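Local coordinates for protein cysteine desulfurase (Thermococcus onnurineus, PDB 5B89) that probably uses pyridoxal 5'-phosphate to take sulfur from L-cysteine and pass it to a carrier, with L-alanine as the other product, at residues 46-49 / 50-54; 307-310 / 311-314. One frame throughout, in Å; residues are numbered along the deposited sequence.

Overall arrangement
Both contacts are local, and both sit at the N-terminal end of a helix: interaction 1 opens helix 50-62, and interaction 2 turns the chain from helix 291-307 into helix 309-329. Their centres lie about 18 Å apart and they do not touch, the nearest atoms being about 7 Å from one another, yet helix 291-307 packs on both. Interaction 1 is mostly buried and largely apolar, prolines and valines with a threonine whose hydroxyl is used by the second subunit. Interaction 2 is only partly buried: its isoleucines face inward, while two arginines meet backbone carbonyls, and no other chain of the assembly touches it.

Interaction 1: residues 46-49 / 50-54; sequences SLTP and KPVVE
The N-terminus of helix 50-62 is built here, with Pro49 at the N-cap position and its carbonyl turned onto the first turn. Pro49 O accepts a hydrogen bond from Val52 N at 3.0 Å, a bent one (140° at the hydrogen) whose donor stands above the carbonyl plane rather than on a lone pair. A weak second bond reaches the same oxygen from Val53 N at 3.4 Å, the straighter of the two at 164°. Pro51, lacking an N-H, can give this carbonyl nothing; its ring lies alongside instead, with CD 3.8 Å from Pro49 CB. Val52, with CG1 anti to the backbone N (chi1 168°), sends that methyl to Thr48 CG2 at 3.8 Å, and its CG2 lies 4.1 Å from Pro49 CG. Thr48 CG2 also meets Val53 CG2 at 4.0 Å, so one methyl touches two valines of the helix. The threonine's OG1, on the other branch, lies beside its own backbone N and hydrogen-bonds Arg64 NE of the second subunit. Upstream, Ser46 OG is held by the carbonyls of His235 and Lys236 in the cofactor-binding loop. Tyr303 of helix 291-307 packs on Pro49 and Pro51, while Tyr60 and Leu61 of the second subunit's own helix 50-62 lie against Thr48 and Lys50.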
loop_
_atom_site.group_PDB
_atom_site.type_symbol
_atom_site.label_atom_id
_atom_site.label_comp_id
_atom_site.label_asym_id
_atom_site.label_seq_id
_atom_site.Cartn_x
_atom_site.Cartn_y
_atom_site.Cartn_z
ATOM N N SER B 46 -5.432 15.028 -5.017
ATOM C CA SER B 46 -6.506 15.921 -4.648
ATOM C C SER B 46 -6.411 16.365 -3.203
ATOM O O SER B 46 -5.677 15.823 -2.464
ATOM C CB SER B 46 -7.865 15.228 -4.824
ATOM O OG SER B 46 -7.980 14.075 -4.029
ATOM N N LEU B 47 -7.191 17.379 -2.856
ATOM C CA LEU B 47 -7.361 17.797 -1.494
ATOM C C LEU B 47 -8.438 16.836 -0.980
ATOM O O LEU B 47 -9.133 16.264 -1.714
ATOM C CB LEU B 47 -7.852 19.242 -1.392
ATOM C CG LEU B 47 -6.833 20.223 -1.905
ATOM C CD1 LEU B 47 -7.405 21.631 -1.750
ATOM C CD2 LEU B 47 -5.554 20.089 -1.106
ATOM N N THR B 48 -8.522 16.676 0.313
ATOM C CA THR B 48 -9.375 15.693 0.933
ATOM C C THR B 48 -10.455 16.319 1.815
ATOM O O THR B 48 -10.148 17.021 2.678
ATOM C CB THR B 48 -8.479 14.763 1.800
ATOM O OG1 THR B 48 -7.360 14.294 1.041
ATOM C CG2 THR B 48 -9.256 13.597 2.361
ATOM N N PRO B 49 -11.706 16.029 1.547
ATOM C CA PRO B 49 -12.794 16.623 2.357
ATOM C C PRO B 49 -12.808 16.022 3.763
ATOM O O PRO B 49 -12.529 14.861 4.004
ATOM C CB PRO B 49 -14.029 16.218 1.578
ATOM C CG PRO B 49 -13.611 15.446 0.402
ATOM C CD PRO B 49 -12.149 15.229 0.415
ATOM N N LYS B 50 -13.345 16.829 4.663
ATOM C CA LYS B 50 -13.471 16.374 6.055
ATOM C C LYS B 50 -14.207 15.142 6.250
ATOM O O LYS B 50 -13.842 14.299 7.052
ATOM C CB LYS B 50 -14.070 17.497 6.911
ATOM C CG LYS B 50 -13.082 18.551 7.151
ATOM C CD LYS B 50 -13.738 19.777 7.841
ATOM C CE LYS B 50 -14.411 19.422 9.141
ATOM N NZ LYS B 50 -13.410 19.275 10.214
ATOM N N PRO B 51 -15.286 14.891 5.519
ATOM C CA PRO B 51 -15.990 13.633 5.727
ATOM C C PRO B 51 -15.181 12.362 5.420
ATOM O O PRO B 51 -15.429 11.362 5.961
ATOM C CB PRO B 51 -17.184 13.736 4.780
ATOM C CG PRO B 51 -17.448 15.178 4.697
ATOM C CD PRO B 51 -16.106 15.843 4.758
ATOM N N VAL B 52 -14.202 12.453 4.551
ATOM C CA VAL B 52 -13.374 11.321 4.232
ATOM C C VAL B 52 -12.413 11.056 5.427
ATOM O O VAL B 52 -12.213 9.982 5.827
ATOM C CB VAL B 52 -12.614 11.570 2.936
ATOM C CG1 VAL B 52 -11.533 10.529 2.753
ATOM C CG2 VAL B 52 -13.597 11.606 1.748
ATOM N N VAL B 53 -11.881 12.128 5.968
ATOM C CA VAL B 53 -11.027 12.041 7.134
ATOM C C VAL B 53 -11.823 11.465 8.317
ATOM O O VAL B 53 -11.345 10.612 8.957
ATOM C CB VAL B 53 -10.397 13.397 7.474
ATOM C CG1 VAL B 53 -9.564 13.304 8.748
ATOM C CG2 VAL B 53 -9.530 13.836 6.340
ATOM N N GLU B 54 -13.052 11.939 8.519
ATOM C CA GLU B 54 -13.911 11.449 9.542
ATOM C C GLU B 54 -14.198 10.000 9.455
ATOM O O GLU B 54 -14.184 9.197 10.439
ATOM C CB GLU B 54 -15.134 12.296 9.658
ATOM C CG GLU B 54 -14.872 13.741 10.064
ATOM C CD GLU B 54 -15.953 14.817 9.814
ATOM O OE1 GLU B 54 -16.995 14.500 9.205
ATOM O OE2 GLU B 54 -15.642 15.987 10.188
#

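Interaction 2: residues 307-310 / 311-314; sequences IGLG and RIER
Arg311 folds back over the chain that precedes it and meets the carbonyl of Ile307. Its CB rests 3.5 Å from Gly308 O; CG and CD then run past Ile307 O, CD at 3.0 Å. Extended from CG to NE, the chain keeps NE and CZ near Ile307 O, and NH1 donates to it at 2.7 Å. The bond is bent, 135° at the hydrogen, and oblique to the guanidinium plane. NH2 bonds the carbonyl of Ala19, a residue left from the expression tag. Arg311 thus holds the joint between two helices: Ile307 ends helix 291-307, and Gly308 breaks it with a positive phi (93°) and serves as N-cap of helix 309-329, its carbonyl accepting a hydrogen bond from Ile312 N at 3.1 Å. On the buried side Ile307 CG2 meets Ile312 CG1 at 3.8 Å, the side chains crossing at about a right angle, and Leu309 CD2 comes to 4.1 Å from Ile312 CD1, with Ile304 against both Leu309 and Ile312. Arg314, bent at chi3 (-69°), curls back until Gly310 O lies 3.1 Å from its guanidinium plane, over the centre; not the guanidinium but Arg314 N gives that oxygen a hydrogen bond.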
loop_
_atom_site.group_PDB
_atom_site.type_symbol
_atom_site.label_atom_id
_atom_site.label_comp_id
_atom_site.label_asym_id
_atom_site.label_seq_id
_atom_site.Cartn_x
_atom_site.Cartn_y
_atom_site.Cartn_z
ATOM N N ILE B 307 -22.052 14.737 -5.236
ATOM C CA ILE B 307 -21.834 15.831 -6.093
ATOM C C ILE B 307 -22.314 15.441 -7.484
ATOM O O ILE B 307 -23.028 16.243 -8.122
ATOM C CB ILE B 307 -20.380 16.209 -6.167
ATOM C CG1 ILE B 307 -19.876 16.598 -4.777
ATOM C CG2 ILE B 307 -20.123 17.247 -7.242
ATOM C CD1 ILE B 307 -18.369 16.566 -4.722
ATOM N N GLY B 308 -21.978 14.264 -7.961
ATOM C CA GLY B 308 -22.267 13.814 -9.339
ATOM C C GLY B 308 -21.155 14.073 -10.321
ATOM O O GLY B 308 -20.645 15.171 -10.465
ATOM N N LEU B 309 -20.804 12.992 -11.022
ATOM C CA LEU B 309 -19.710 13.107 -12.036
ATOM C C LEU B 309 -20.021 14.109 -13.124
ATOM O O LEU B 309 -19.138 14.758 -13.661
ATOM C CB LEU B 309 -19.275 11.763 -12.598
ATOM C CG LEU B 309 -18.553 10.843 -11.625
ATOM C CD1 LEU B 309 -18.555 9.405 -12.085
ATOM C CD2 LEU B 309 -17.121 11.357 -11.395
ATOM N N GLY B 310 -21.284 14.284 -13.413
ATOM C CA GLY B 310 -21.666 15.262 -14.412
ATOM C C GLY B 310 -21.384 16.688 -13.997
ATOM O O GLY B 310 -20.938 17.469 -14.768
ATOM N N ARG B 311 -21.668 16.978 -12.752
ATOM C CA ARG B 311 -21.381 18.285 -12.247
ATOM C C ARG B 311 -19.872 18.524 -12.171
ATOM O O ARG B 311 -19.432 19.551 -12.393
ATOM C CB ARG B 311 -21.945 18.443 -10.871
ATOM C CG ARG B 311 -23.442 18.429 -10.777
ATOM C CD ARG B 311 -23.798 18.906 -9.378
ATOM N NE ARG B 311 -25.213 18.905 -9.070
ATOM C CZ ARG B 311 -25.781 18.390 -7.999
ATOM N NH1 ARG B 311 -25.100 17.717 -7.126
ATOM N NH2 ARG B 311 -27.073 18.523 -7.808
ATOM N N ILE B 312 -19.123 17.493 -11.798
ATOM C CA ILE B 312 -17.704 17.608 -11.721
ATOM C C ILE B 312 -17.103 17.962 -13.111
ATOM O O ILE B 312 -16.311 18.873 -13.321
ATOM C CB ILE B 312 -17.035 16.306 -11.157
ATOM C CG1 ILE B 312 -17.394 16.151 -9.641
ATOM C CG2 ILE B 312 -15.555 16.271 -11.334
ATOM C CD1 ILE B 312 -17.282 14.793 -9.109
ATOM N N GLU B 313 -17.536 17.161 -14.078
ATOM C CA GLU B 313 -17.025 17.373 -15.482
ATOM C C GLU B 313 -17.374 18.780 -16.008
ATOM O O GLU B 313 -16.544 19.469 -16.569
ATOM C CB GLU B 313 -17.622 16.346 -16.448
ATOM C CG GLU B 313 -17.357 14.911 -16.107
ATOM C CD GLU B 313 -18.002 13.887 -17.039
ATOM O OE1 GLU B 313 -17.846 14.163 -18.232
ATOM O OE2 GLU B 313 -18.544 12.806 -16.568
ATOM N N ARG B 314 -18.591 19.206 -15.704
ATOM C CA ARG B 314 -19.060 20.553 -16.137
ATOM C C ARG B 314 -18.285 21.685 -15.490
ATOM O O ARG B 314 -17.850 22.645 -16.173
ATOM C CB ARG B 314 -20.535 20.691 -15.908
ATOM C CG ARG B 314 -21.211 19.803 -16.966
ATOM C CD ARG B 314 -22.730 19.995 -17.116
ATOM N NE ARG B 314 -23.538 19.528 -15.968
ATOM C CZ ARG B 314 -23.890 18.266 -15.749
ATOM N NH1 ARG B 314 -23.575 17.278 -16.624
ATOM N NH2 ARG B 314 -24.623 18.002 -14.659
#